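PDB 6AKZ: GlcNAc Inducible Gene 2, GIG2, which binds an iron(III) ion and is probably an oxygenase of the DUF1479 family, within the cupin clan. Local coordinates for residues R18-G21 with I22-L26; Q34-A37 with S38-L42; S79-F82 with K83-C87; D100-F103 with N104-V107; E441-S444 with G445-K449. All coordinates share one frame; numbering follows the deposited sequence.

All five contacts are local: each joins two segments that follow one another directly, so none closes a long loop, and none nests in or crosses another. From the N terminus, contact 1 lies on helix 18-26 and contact 2 on the next helix, 32-56; their centres are about 19 Å apart. Contact 3 ends helix 76-85 where the chain enters strand 87-91 of the mixed sheet. Contact 4 lies on helix 96-112, beside strand 178-181 of that sheet and across the chain's centre from contacts 1 and 2. Contact 5 leads from a loop into helix 445-460, about 17 Å from contact 3 between nearest atoms.

Contact 1 of 5, residues R18-G21 with I22-L26; sequences RFTG and IKQRL
On helix 18-26, near the N terminus of the modelled chain, the side chains of Phe19 and Ile22 pack together, one turn apart. They lie side by side and point the same way. Ile22 CG1 is 3.8 Å from Phe19 CD1 and meets the ring obliquely. The CG1 branch gets there because it stands anti to the carbonyl carbon (chi1 -54°), beside the backbone N. Phe19 CE2 sits over the centre of one face of the Arg18 guanidinium. Arg18 NH1 forms a salt bridge with Glu202, and NH2 bonds Tyr237 OH. The alpha-helical backbone bonds run i to i+4. Lys23 N donates to Phe19 O at 3.1 Å, and Arg25 N to Gly21 O at 2.9 Å. The bond from Ile22 N to Arg18 O is weak, at 3.3 Å. On another side of the helix, Thr20 and Gln24 run alongside each other, with Thr20 CG2 3.8 Å from Gln24 NE2. Thr20 OG1 itself is hydrogen-bonded to Ile308 O. Lys23 reaches away with an extended chain, and its NZ forms a salt bridge with Asp306 and hydrogen bonds with the carbonyls of Pro289 and Thr309. Arg25 turns to the carbonyls of Trp201 and Glu202.

Contact 2 of 5, residues Q34-A37 with S38-L42; sequences QVTA and SWKRL
Ser38 and Val35 make the direct side-chain hydrogen bond of this stretch of helix 32-56. Ser38 OG donates to Val35 O at 2.6 Å, in the carbonyl plane and on a lone pair. Ser38 can fold back this way because OG sits between its backbone N and carbonyl carbon, with chi1 80°. The same carbonyl also accepts Trp39 N at 2.9 Å, so Val35 O is gripped by two donors.

The other backbone bonds are ordinary i to i+4 helix bonds. Arg41 N to Ala37 O is the straightest, with an N-H...O angle of 173°. Ser38 N is bonded to Gln34 O.

A water adds a second route across the turn. It donates to Gln34 O at 2.6 Å and accepts from Arg41 NH1 at 3.0 Å, lying at the edge of the guanidinium and in its plane. The Arg41 chain bends at chi3 (-63°), which brings the guanidinium back over Ser38 CA. Its NE forms a salt bridge with Glu219, and NH2 bonds Gly216 O.

Packing is lighter. Lys40 lies alongside Thr36, with its extended chain bringing CE 3.9 Å from Thr36 CG2; its NZ forms a salt bridge with Asp301. Trp39 leads away to stack on Phe291.

The chemistry implies extra acceptor duty for two carbonyls of this helix. Val35 O serves a hydroxyl, while Gln34 O serves a water that links it to a guanidinium fixed by Glu219.

Contact 3 of 5, residues S79-F82 with K83-C87; sequences SELF and KQRGC
Ser79 opens the contact with its carbonyl, which takes Lys83 N at 2.9 Å. The extended Lys83 side chain carries its NZ to Glu155 O, and Ser79 OG is bonded to Glu155 as well. Glu80 O accepts Gln84 N in the same i to i+4 pattern.

Leu81 packs on Arg85. Its CD2 methyl lies over one face of the Arg85 guanidinium, offset toward the rim and 3.5 Å from Arg85 NE. The two side chains run side by side and point the same way. Arg85 is extended from CG to NE, which keeps its flat end beside the leucine. Arg85 NE also donates to Gln84 OE1 at 2.7 Å, an almost straight bond of 170°. The acceptor lies in the guanidinium plane, but the donor stands above the amide plane. Tyr60 adds a cation-pi contact and a carbonyl partner for NH1, so several groups fix the guanidinium.

Phe82 O accepts Gly86 N at 2.7 Å in the last turn. The Phe82 ring, with CG anti to the backbone N (chi1 171°), presents CD1 at the edge to Cys87 O, 3.4 Å away. That carbonyl is buried, with no hydrogen-bond partner in the model. The Cys87 side chain is about 8 Å from that of the iron ligand His355.

Gly86 has positive phi (75°), a conformation that suits glycine. It ends helix 76-85 and lets the chain pass directly into strand 87-91 of a beta-alpha-beta unit.

Contact 4 of 5, residues D100-F103 with N104-V107; sequences DIWF and NELV
The Phe103 ring carries Val107 CG2 over one face, while the Trp102 ring meets Glu105 OE1 at its edge. The first is a CH-pi contact. Val107 CG2 lies 3.8 Å from the centroid of the Phe103 ring, 23° off the ring normal and shifted toward CZ. Phe103 has CG anti to its backbone N (chi1 179°), and Val107 turns CG2 to the position beside its own N, so the methyl comes down on the ring one turn later. His366 stacks on Phe103 as well. Beside the ring, the Asn104 side chain crosses that of Phe103 at about a right angle.

The indole of Trp102 takes Glu105 OE1 in its plane, 3.8 Å from Trp102 CD1. The carboxylate is turned 28° from the ring. Indole NE1 is not involved; it bonds Glu138 on helix 134-140. Glu105 also runs alongside Ile101, with CD 3.9 Å from Ile101 CG2.

The backbone supplies four regular helix bonds, among them Glu105 N to Ile101 O at 2.9 Å. Leu106 lays CG 3.3 Å from Trp102 O and packs inward against Pro135 and Ile178 of strand 178-181. Val107 and Phe103 both touch Ile180 of that strand.

The contact is thus mostly apolar on the sheet side of helix 96-112. The Glu105 carboxylate, set at a polarised aromatic C-H edge, probably gains a mild electrostatic attraction there.

Contact 5 of 5, residues E441-S444 with G445-K449; sequences ENMS and GGQAK
Met443 and Gln447 form the close-packed part of this contact, their side chains crossing at about a right angle. Met443 CG is anti to its backbone N (chi1 178°) and comes 3.7 Å from Gln447 OE1. The thioether then bends at chi3, which sets CE 3.8 Å from Gln447 CD. Ala448 CB also touches this group, 4.1 Å from Met443 CG and 3.7 Å from Ser444 CA. The amide of Gln447 is well tied: NE2 donates to Asp167 and Asp169, and OE1 accepts a water at 2.9 Å. That water accepts in turn from Ser444 N at 3.0 Å, and so bridges the loop to the helix.

The Ser444 side is looser: the residue is exposed, and the direct backbone link from Ala448 N to Ser444 O is weak, at 3.4 Å though nearly straight.

Gly445 carries positive phi (67°), which glycine adopts readily, and its carbonyl already accepts Lys449 N. Next to it, Gly446 is bonded through its backbone to Lys161. The segment is a loop-to-helix entry: positive-phi Gly445 redirects the chain, and the i to i+4 bonds of helix 445-460 begin nearby.

Contact 1 of 5, residues R18-G21 with I22-L26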
loop_
_atom_site.group_PDB
_atom_site.type_symbol
_atom_site.label_atom_id
_atom_site.label_comp_id
_atom_site.label_asym_id
_atom_site.label_seq_id
_atom_site.Cartn_x
_atom_site.Cartn_y
_atom_site.Cartn_z
ATOM N N ARG A 18 -4.696 14.098 24.631
ATOM C CA ARG A 18 -3.435 14.391 23.900
ATOM C C ARG A 18 -3.626 14.644 22.416
ATOM O O ARG A 18 -2.906 15.481 21.840
ATOM C CB ARG A 18 -2.344 13.324 24.129
ATOM C CG ARG A 18 -2.465 11.997 23.423
ATOM C CD ARG A 18 -1.547 11.003 24.122
ATOM N NE ARG A 18 -1.710 9.674 23.603
ATOM C CZ ARG A 18 -1.201 9.262 22.434
ATOM N NH1 ARG A 18 -0.493 10.093 21.674
ATOM N NH2 ARG A 18 -1.419 8.022 22.017
ATOM N N PHE A 19 -4.664 14.036 21.833
ATOM C CA PHE A 19 -4.899 14.184 20.390
ATOM C C PHE A 19 -5.313 15.574 20.009
ATOM O O PHE A 19 -5.187 16.017 18.858
ATOM C CB PHE A 19 -5.802 13.046 19.898
ATOM C CG PHE A 19 -5.063 11.712 19.793
ATOM C CD1 PHE A 19 -4.238 11.447 18.688
ATOM C CD2 PHE A 19 -5.145 10.761 20.784
ATOM C CE1 PHE A 19 -3.503 10.268 18.625
ATOM C CE2 PHE A 19 -4.445 9.562 20.717
ATOM C CZ PHE A 19 -3.644 9.305 19.614
ATOM N N THR A 20 -5.799 16.332 21.001
ATOM C CA THR A 20 -6.053 17.738 20.782
ATOM C C THR A 20 -4.807 18.533 20.433
ATOM O O THR A 20 -4.845 19.432 19.574
ATOM C CB THR A 20 -6.825 18.311 22.000
ATOM O OG1 THR A 20 -8.091 17.615 22.064
ATOM C CG2 THR A 20 -7.013 19.804 21.874
ATOM N N GLY A 21 -3.703 18.205 21.081
ATOM C CA GLY A 21 -2.439 18.883 20.857
ATOM C C GLY A 21 -1.847 18.460 19.519
ATOM O O GLY A 21 -1.224 19.268 18.886
ATOM N N ILE A 22 -2.146 17.224 19.087
ATOM C CA ILE A 22 -1.865 16.772 17.693
ATOM C C ILE A 22 -2.571 17.714 16.688
ATOM O O ILE A 22 -1.962 18.230 15.770
ATOM C CB ILE A 22 -2.318 15.340 17.422
ATOM C CG1 ILE A 22 -1.747 14.298 18.419
ATOM C CG2 ILE A 22 -2.007 14.954 15.982
ATOM C CD1 ILE A 22 -0.269 14.172 18.481
ATOM N N LYS A 23 -3.854 17.997 16.895
ATOM C CA LYS A 23 -4.533 18.908 15.997
ATOM C C LYS A 23 -3.899 20.272 15.974
ATOM O O LYS A 23 -3.740 20.886 14.933
ATOM C CB LYS A 23 -6.026 19.021 16.342
ATOM C CG LYS A 23 -6.840 17.762 16.213
ATOM C CD LYS A 23 -8.313 18.084 16.426
ATOM C CE LYS A 23 -9.219 16.984 15.938
ATOM N NZ LYS A 23 -10.655 17.494 15.969
ATOM N N GLN A 24 -3.491 20.782 17.136
ATOM C CA GLN A 24 -2.876 22.107 17.137
ATOM C C GLN A 24 -1.468 22.125 16.605
ATOM O O GLN A 24 -1.068 23.159 16.076
ATOM C CB GLN A 24 -3.022 22.811 18.477
ATOM C CG GLN A 24 -4.472 23.249 18.708
ATOM C CD GLN A 24 -4.923 23.092 20.135
ATOM O OE1 GLN A 24 -4.119 22.845 21.046
ATOM N NE2 GLN A 24 -6.220 23.221 20.344
ATOM N N ARG A 25 -0.773 20.988 16.645
ATOM C CA ARG A 25 0.495 20.831 15.889
ATOM C C ARG A 25 0.327 20.880 14.380
ATOM O O ARG A 25 1.120 21.494 13.670
ATOM C CB ARG A 25 1.206 19.526 16.260
ATOM C CG ARG A 25 2.696 19.507 15.921
ATOM C CD ARG A 25 3.261 18.113 16.117
ATOM N NE ARG A 25 2.909 17.358 14.933
ATOM C CZ ARG A 25 2.462 16.099 14.881
ATOM N NH1 ARG A 25 2.283 15.370 15.959
ATOM N NH2 ARG A 25 2.192 15.570 13.683
ATOM N N LEU A 26 -0.718 20.232 13.889
ATOM C CA LEU A 26 -0.934 20.065 12.434
ATOM C C LEU A 26 -1.374 21.312 11.650
ATOM O O LEU A 26 -0.906 21.585 10.588
ATOM C CB LEU A 26 -1.931 18.924 12.246
ATOM C CG LEU A 26 -1.451 17.535 12.685
ATOM C CD1 LEU A 26 -2.570 16.517 12.661
ATOM C CD2 LEU A 26 -0.287 17.036 11.808
#

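Contact 2 of 5, residues Q34-A37 with S38-L42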
loop_
_atom_site.group_PDB
_atom_site.type_symbol
_atom_site.label_atom_id
_atom_site.label_comp_id
_atom_site.label_asym_id
_atom_site.label_seq_id
_atom_site.Cartn_x
_atom_site.Cartn_y
_atom_site.Cartn_z
ATOM N N GLN A 34 -7.743 29.884 5.678
ATOM C CA GLN A 34 -7.338 29.188 4.445
ATOM C C GLN A 34 -7.689 27.686 4.387
ATOM O O GLN A 34 -8.089 27.208 3.322
ATOM C CB GLN A 34 -5.827 29.312 4.291
ATOM C CG GLN A 34 -5.360 30.610 3.639
ATOM C CD GLN A 34 -3.846 30.807 3.770
ATOM O OE1 GLN A 34 -3.160 30.110 4.531
ATOM N NE2 GLN A 34 -3.319 31.745 3.001
ATOM N N VAL A 35 -7.461 26.968 5.475
ATOM C CA VAL A 35 -7.830 25.558 5.560
ATOM C C VAL A 35 -9.370 25.383 5.430
ATOM O O VAL A 35 -9.849 24.600 4.609
ATOM C CB VAL A 35 -7.350 24.878 6.840
ATOM C CG1 VAL A 35 -7.905 23.465 6.859
ATOM C CG2 VAL A 35 -5.798 24.866 6.891
ATOM N N THR A 36 -10.123 26.125 6.253
ATOM C CA THR A 36 -11.560 26.198 6.099
ATOM C C THR A 36 -12.015 26.521 4.676
ATOM O O THR A 36 -12.881 25.821 4.185
ATOM C CB THR A 36 -12.124 27.230 7.091
ATOM O OG1 THR A 36 -11.684 26.858 8.400
ATOM C CG2 THR A 36 -13.668 27.239 7.027
ATOM N N ALA A 37 -11.458 27.522 4.002
ATOM C CA ALA A 37 -11.869 27.774 2.639
ATOM C C ALA A 37 -11.585 26.577 1.753
ATOM O O ALA A 37 -12.416 26.246 0.896
ATOM C CB ALA A 37 -11.212 28.985 2.058
ATOM N N SER A 38 -10.443 25.932 2.019
ATOM C CA SER A 38 -9.963 24.816 1.179
ATOM C C SER A 38 -10.904 23.588 1.317
ATOM O O SER A 38 -11.084 22.847 0.341
ATOM C CB SER A 38 -8.513 24.453 1.532
ATOM O OG SER A 38 -8.417 23.632 2.692
ATOM N N TRP A 39 -11.411 23.364 2.525
ATOM C CA TRP A 39 -12.379 22.318 2.830
ATOM C C TRP A 39 -13.684 22.498 2.089
ATOM O O TRP A 39 -14.267 21.545 1.563
ATOM C CB TRP A 39 -12.672 22.260 4.323
ATOM C CG TRP A 39 -13.821 21.270 4.689
ATOM C CD1 TRP A 39 -15.150 21.572 4.908
ATOM C CD2 TRP A 39 -13.716 19.834 4.849
ATOM N NE1 TRP A 39 -15.854 20.423 5.233
ATOM C CE2 TRP A 39 -15.003 19.344 5.176
ATOM C CE3 TRP A 39 -12.669 18.913 4.712
ATOM C CZ2 TRP A 39 -15.251 17.989 5.407
ATOM C CZ3 TRP A 39 -12.932 17.571 4.992
ATOM C CH2 TRP A 39 -14.196 17.118 5.313
ATOM N N LYS A 40 -14.136 23.753 2.000
ATOM C CA LYS A 40 -15.297 24.059 1.191
ATOM C C LYS A 40 -15.089 23.837 -0.330
ATOM O O LYS A 40 -15.936 23.235 -0.980
ATOM C CB LYS A 40 -15.690 25.487 1.510
ATOM C CG LYS A 40 -16.245 25.553 2.915
ATOM C CD LYS A 40 -16.496 26.987 3.318
ATOM C CE LYS A 40 -16.887 27.000 4.774
ATOM N NZ LYS A 40 -17.043 28.455 5.117
ATOM N N ARG A 41 -13.996 24.317 -0.877
ATOM C CA ARG A 41 -13.593 24.012 -2.279
ATOM C C ARG A 41 -13.536 22.457 -2.519
ATOM O O ARG A 41 -13.947 21.966 -3.572
ATOM C CB ARG A 41 -12.230 24.546 -2.634
ATOM C CG ARG A 41 -12.048 26.056 -2.508
ATOM C CD ARG A 41 -10.848 26.537 -3.339
ATOM N NE ARG A 41 -9.584 25.950 -2.865
ATOM C CZ ARG A 41 -8.825 26.439 -1.902
ATOM N NH1 ARG A 41 -9.184 27.568 -1.253
ATOM N NH2 ARG A 41 -7.703 25.808 -1.577
ATOM N N LEU A 42 -12.979 21.750 -1.561
ATOM C CA LEU A 42 -12.803 20.311 -1.652
ATOM C C LEU A 42 -14.149 19.563 -1.829
ATOM O O LEU A 42 -14.291 18.733 -2.730
ATOM C CB LEU A 42 -12.063 19.769 -0.443
ATOM C CG LEU A 42 -11.944 18.242 -0.370
ATOM C CD1 LEU A 42 -11.085 17.733 -1.555
ATOM C CD2 LEU A 42 -11.340 17.824 0.924
HETATM O O HOH W 1 -7.459 28.346 1.099
#

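Contact 3 of 5, residues S79-F82 with K83-C87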
loop_
_atom_site.group_PDB
_atom_site.type_symbol
_atom_site.label_atom_id
_atom_site.label_comp_id
_atom_site.label_asym_id
_atom_site.label_seq_id
_atom_site.Cartn_x
_atom_site.Cartn_y
_atom_site.Cartn_z
ATOM N N SER A 79 0.274 7.169 -17.276
ATOM C CA SER A 79 0.896 7.836 -16.151
ATOM C C SER A 79 0.049 8.905 -15.581
ATOM O O SER A 79 -0.188 8.946 -14.343
ATOM C CB SER A 79 2.302 8.369 -16.551
ATOM O OG SER A 79 2.914 9.156 -15.521
ATOM N N GLU A 80 -0.456 9.806 -16.450
ATOM C CA GLU A 80 -1.291 10.863 -15.996
ATOM C C GLU A 80 -2.554 10.379 -15.311
ATOM O O GLU A 80 -2.934 10.876 -14.236
ATOM C CB GLU A 80 -1.664 11.783 -17.168
ATOM C CG GLU A 80 -0.461 12.418 -17.793
ATOM C CD GLU A 80 -0.834 13.255 -19.039
ATOM O OE1 GLU A 80 -1.796 12.900 -19.786
ATOM O OE2 GLU A 80 -0.085 14.197 -19.301
ATOM N N LEU A 81 -3.177 9.401 -15.903
ATOM C CA LEU A 81 -4.396 8.829 -15.282
ATOM C C LEU A 81 -4.060 8.102 -13.922
ATOM O O LEU A 81 -4.829 8.162 -12.929
ATOM C CB LEU A 81 -5.101 7.886 -16.273
ATOM C CG LEU A 81 -5.822 8.616 -17.386
ATOM C CD1 LEU A 81 -6.042 7.728 -18.592
ATOM C CD2 LEU A 81 -7.076 9.209 -16.764
ATOM N N PHE A 82 -2.965 7.393 -13.903
ATOM C CA PHE A 82 -2.527 6.648 -12.702
ATOM C C PHE A 82 -2.228 7.632 -11.563
ATOM O O PHE A 82 -2.726 7.434 -10.475
ATOM C CB PHE A 82 -1.332 5.803 -12.948
ATOM C CG PHE A 82 -0.754 5.215 -11.672
ATOM C CD1 PHE A 82 -1.468 4.298 -10.933
ATOM C CD2 PHE A 82 0.470 5.664 -11.222
ATOM C CE1 PHE A 82 -0.925 3.755 -9.780
ATOM C CE2 PHE A 82 0.999 5.185 -10.047
ATOM C CZ PHE A 82 0.254 4.273 -9.288
ATOM N N LYS A 83 -1.503 8.741 -11.818
ATOM C CA LYS A 83 -1.269 9.668 -10.750
ATOM C C LYS A 83 -2.544 10.325 -10.205
ATOM O O LYS A 83 -2.563 10.707 -9.053
ATOM C CB LYS A 83 -0.242 10.719 -11.123
ATOM C CG LYS A 83 1.125 10.099 -11.406
ATOM C CD LYS A 83 2.213 11.164 -11.370
ATOM C CE LYS A 83 3.562 10.519 -11.265
ATOM N NZ LYS A 83 4.684 11.438 -10.846
ATOM N N GLN A 84 -3.550 10.568 -11.048
ATOM C CA GLN A 84 -4.838 11.105 -10.614
ATOM C C GLN A 84 -5.672 10.085 -9.846
ATOM O O GLN A 84 -6.285 10.372 -8.790
ATOM C CB GLN A 84 -5.646 11.639 -11.841
ATOM C CG GLN A 84 -7.072 12.084 -11.495
ATOM C CD GLN A 84 -8.153 12.127 -12.627
ATOM O OE1 GLN A 84 -8.159 11.407 -13.650
ATOM N NE2 GLN A 84 -9.081 12.999 -12.406
ATOM N N ARG A 85 -5.713 8.891 -10.370
ATOM C CA ARG A 85 -6.699 7.926 -9.919
ATOM C C ARG A 85 -6.172 6.922 -8.905
ATOM O O ARG A 85 -6.974 6.291 -8.173
ATOM C CB ARG A 85 -7.324 7.232 -11.139
ATOM C CG ARG A 85 -8.112 8.226 -11.976
ATOM C CD ARG A 85 -8.696 7.751 -13.273
ATOM N NE ARG A 85 -9.207 8.932 -14.000
ATOM C CZ ARG A 85 -10.121 8.843 -14.940
ATOM N NH1 ARG A 85 -10.589 7.643 -15.317
ATOM N NH2 ARG A 85 -10.529 9.945 -15.564
ATOM N N GLY A 86 -4.837 6.788 -8.884
ATOM C CA GLY A 86 -4.120 6.047 -7.846
ATOM C C GLY A 86 -4.197 4.540 -7.941
ATOM O O GLY A 86 -3.893 3.821 -6.974
ATOM N N CYS A 87 -4.679 3.990 -9.063
ATOM C CA CYS A 87 -4.784 2.534 -9.254
ATOM C C CYS A 87 -4.553 2.297 -10.768
ATOM O O CYS A 87 -4.633 3.220 -11.600
ATOM C CB CYS A 87 -6.152 1.962 -8.770
ATOM S SG CYS A 87 -7.534 2.907 -9.449
#

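Contact 4 of 5, residues D100-F103 with N104-V107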
loop_
_atom_site.group_PDB
_atom_site.type_symbol
_atom_site.label_atom_id
_atom_site.label_comp_id
_atom_site.label_asym_id
_atom_site.label_seq_id
_atom_site.Cartn_x
_atom_site.Cartn_y
_atom_site.Cartn_z
ATOM N N ASP A 100 -2.033 -20.859 -14.730
ATOM C CA ASP A 100 -2.712 -22.099 -14.358
ATOM C C ASP A 100 -1.778 -23.065 -13.624
ATOM O O ASP A 100 -2.169 -23.679 -12.632
ATOM C CB ASP A 100 -3.302 -22.779 -15.595
ATOM C CG ASP A 100 -4.316 -21.907 -16.310
ATOM O OD1 ASP A 100 -4.568 -20.778 -15.839
ATOM O OD2 ASP A 100 -4.861 -22.351 -17.343
ATOM N N ILE A 101 -0.545 -23.190 -14.108
ATOM C CA ILE A 101 0.430 -24.045 -13.480
ATOM C C ILE A 101 0.710 -23.524 -12.062
ATOM O O ILE A 101 0.736 -24.279 -11.103
ATOM C CB ILE A 101 1.700 -24.067 -14.381
ATOM C CG1 ILE A 101 1.442 -24.873 -15.650
ATOM C CG2 ILE A 101 2.886 -24.625 -13.618
ATOM C CD1 ILE A 101 2.397 -24.530 -16.791
ATOM N N TRP A 102 0.981 -22.226 -11.923
ATOM C CA TRP A 102 1.208 -21.661 -10.596
ATOM C C TRP A 102 0.042 -21.849 -9.618
ATOM O O TRP A 102 0.246 -22.230 -8.456
ATOM C CB TRP A 102 1.559 -20.153 -10.705
ATOM C CG TRP A 102 2.935 -19.822 -11.197
ATOM C CD1 TRP A 102 4.053 -20.624 -11.143
ATOM C CD2 TRP A 102 3.366 -18.575 -11.742
ATOM N NE1 TRP A 102 5.113 -19.979 -11.678
ATOM C CE2 TRP A 102 4.750 -18.714 -12.045
ATOM C CE3 TRP A 102 2.735 -17.353 -12.041
ATOM C CZ2 TRP A 102 5.499 -17.662 -12.615
ATOM C CZ3 TRP A 102 3.496 -16.306 -12.560
ATOM C CH2 TRP A 102 4.845 -16.477 -12.910
ATOM N N PHE A 103 -1.181 -21.632 -10.099
ATOM C CA PHE A 103 -2.383 -21.784 -9.255
ATOM C C PHE A 103 -2.465 -23.247 -8.802
ATOM O O PHE A 103 -2.651 -23.513 -7.638
ATOM C CB PHE A 103 -3.677 -21.409 -10.002
ATOM C CG PHE A 103 -4.887 -21.590 -9.180
ATOM C CD1 PHE A 103 -5.131 -20.770 -8.104
ATOM C CD2 PHE A 103 -5.713 -22.704 -9.375
ATOM C CE1 PHE A 103 -6.227 -20.976 -7.253
ATOM C CE2 PHE A 103 -6.791 -22.932 -8.549
ATOM C CZ PHE A 103 -7.055 -22.055 -7.493
ATOM N N ASN A 104 -2.304 -24.169 -9.757
ATOM C CA ASN A 104 -2.406 -25.578 -9.363
ATOM C C ASN A 104 -1.319 -26.035 -8.400
ATOM O O ASN A 104 -1.632 -26.711 -7.448
ATOM C CB ASN A 104 -2.427 -26.457 -10.591
ATOM C CG ASN A 104 -3.665 -26.294 -11.385
ATOM O OD1 ASN A 104 -4.774 -26.136 -10.860
ATOM N ND2 ASN A 104 -3.510 -26.377 -12.667
ATOM N N GLU A 105 -0.071 -25.560 -8.585
ATOM C CA GLU A 105 0.997 -25.805 -7.622
ATOM C C GLU A 105 0.736 -25.198 -6.262
ATOM O O GLU A 105 1.041 -25.855 -5.279
ATOM C CB GLU A 105 2.350 -25.286 -8.109
ATOM C CG GLU A 105 2.820 -26.013 -9.358
ATOM C CD GLU A 105 4.136 -25.462 -9.976
ATOM O OE1 GLU A 105 4.396 -24.216 -10.060
ATOM O OE2 GLU A 105 4.875 -26.310 -10.515
ATOM N N LEU A 106 0.166 -23.991 -6.206
ATOM C CA LEU A 106 -0.219 -23.428 -4.878
ATOM C C LEU A 106 -1.253 -24.267 -4.135
ATOM O O LEU A 106 -1.225 -24.405 -2.904
ATOM C CB LEU A 106 -0.723 -21.993 -4.976
ATOM C CG LEU A 106 0.351 -20.976 -5.398
ATOM C CD1 LEU A 106 -0.232 -19.699 -6.011
ATOM C CD2 LEU A 106 1.198 -20.635 -4.209
ATOM N N VAL A 107 -2.252 -24.720 -4.884
ATOM C CA VAL A 107 -3.352 -25.473 -4.270
ATOM C C VAL A 107 -2.755 -26.786 -3.772
ATOM O O VAL A 107 -3.043 -27.209 -2.654
ATOM C CB VAL A 107 -4.451 -25.748 -5.282
ATOM C CG1 VAL A 107 -5.469 -26.787 -4.831
ATOM C CG2 VAL A 107 -5.161 -24.459 -5.633
#

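Contact 5 of 5, residues E441-S444 with G445-K449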
loop_
_atom_site.group_PDB
_atom_site.type_symbol
_atom_site.label_atom_id
_atom_site.label_comp_id
_atom_site.label_asym_id
_atom_site.label_seq_id
_atom_site.Cartn_x
_atom_site.Cartn_y
_atom_site.Cartn_z
ATOM N N GLU A 441 30.576 2.586 -9.690
ATOM C CA GLU A 441 31.445 3.833 -9.633
ATOM C C GLU A 441 30.657 5.111 -9.709
ATOM O O GLU A 441 30.840 6.011 -8.925
ATOM C CB GLU A 441 32.478 3.879 -10.787
ATOM N N ASN A 442 29.753 5.150 -10.670
ATOM C CA ASN A 442 28.974 6.332 -11.004
ATOM C C ASN A 442 27.859 6.684 -10.039
ATOM O O ASN A 442 27.261 7.722 -10.179
ATOM C CB ASN A 442 28.336 6.168 -12.423
ATOM C CG ASN A 442 27.480 4.886 -12.554
ATOM O OD1 ASN A 442 26.310 4.829 -12.125
ATOM N ND2 ASN A 442 28.072 3.839 -13.146
ATOM N N MET A 443 27.514 5.822 -9.099
ATOM C CA MET A 443 26.298 6.054 -8.371
ATOM C C MET A 443 26.654 6.877 -7.154
ATOM O O MET A 443 27.704 6.659 -6.562
ATOM C CB MET A 443 25.657 4.710 -7.994
ATOM C CG MET A 443 24.377 4.792 -7.171
ATOM S SD MET A 443 23.697 3.149 -6.972
ATOM C CE MET A 443 22.981 2.821 -8.590
ATOM N N SER A 444 25.760 7.765 -6.740
ATOM C CA SER A 444 26.006 8.583 -5.524
ATOM C C SER A 444 24.695 8.989 -4.878
ATOM O O SER A 444 23.624 8.393 -5.180
ATOM C CB SER A 444 26.887 9.792 -5.842
ATOM O OG SER A 444 26.238 10.600 -6.789
ATOM N N GLY A 445 24.789 9.892 -3.881
ATOM C CA GLY A 445 23.638 10.321 -3.185
ATOM C C GLY A 445 22.975 9.264 -2.338
ATOM O O GLY A 445 23.614 8.280 -1.870
ATOM N N GLY A 446 21.692 9.516 -2.036
ATOM C CA GLY A 446 20.957 8.654 -1.111
ATOM C C GLY A 446 20.819 7.255 -1.628
ATOM O O GLY A 446 20.817 6.256 -0.851
ATOM N N GLN A 447 20.775 7.117 -2.949
ATOM C CA GLN A 447 20.745 5.791 -3.553
ATOM C C GLN A 447 21.997 4.929 -3.203
ATOM O O GLN A 447 21.905 3.750 -2.803
ATOM C CB GLN A 447 20.561 5.968 -5.022
ATOM C CG GLN A 447 20.348 4.732 -5.786
ATOM C CD GLN A 447 20.212 4.999 -7.280
ATOM O OE1 GLN A 447 20.862 5.905 -7.840
ATOM N NE2 GLN A 447 19.404 4.170 -7.944
ATOM N N ALA A 448 23.165 5.539 -3.364
ATOM C CA ALA A 448 24.417 4.892 -2.915
ATOM C C ALA A 448 24.445 4.654 -1.411
ATOM O O ALA A 448 24.834 3.562 -0.932
ATOM C CB ALA A 448 25.654 5.669 -3.321
ATOM N N LYS A 449 23.984 5.609 -0.635
ATOM C CA LYS A 449 24.040 5.477 0.785
ATOM C C LYS A 449 23.125 4.371 1.297
ATOM O O LYS A 449 23.523 3.586 2.173
ATOM C CB LYS A 449 23.711 6.781 1.457
ATOM C CG LYS A 449 24.754 7.883 1.188
ATOM C CD LYS A 449 24.168 9.209 1.667
ATOM C CE LYS A 449 25.158 10.340 1.405
ATOM N NZ LYS A 449 24.500 11.649 1.451
HETATM O O HOH W 2 22.971 7.853 -7.889
#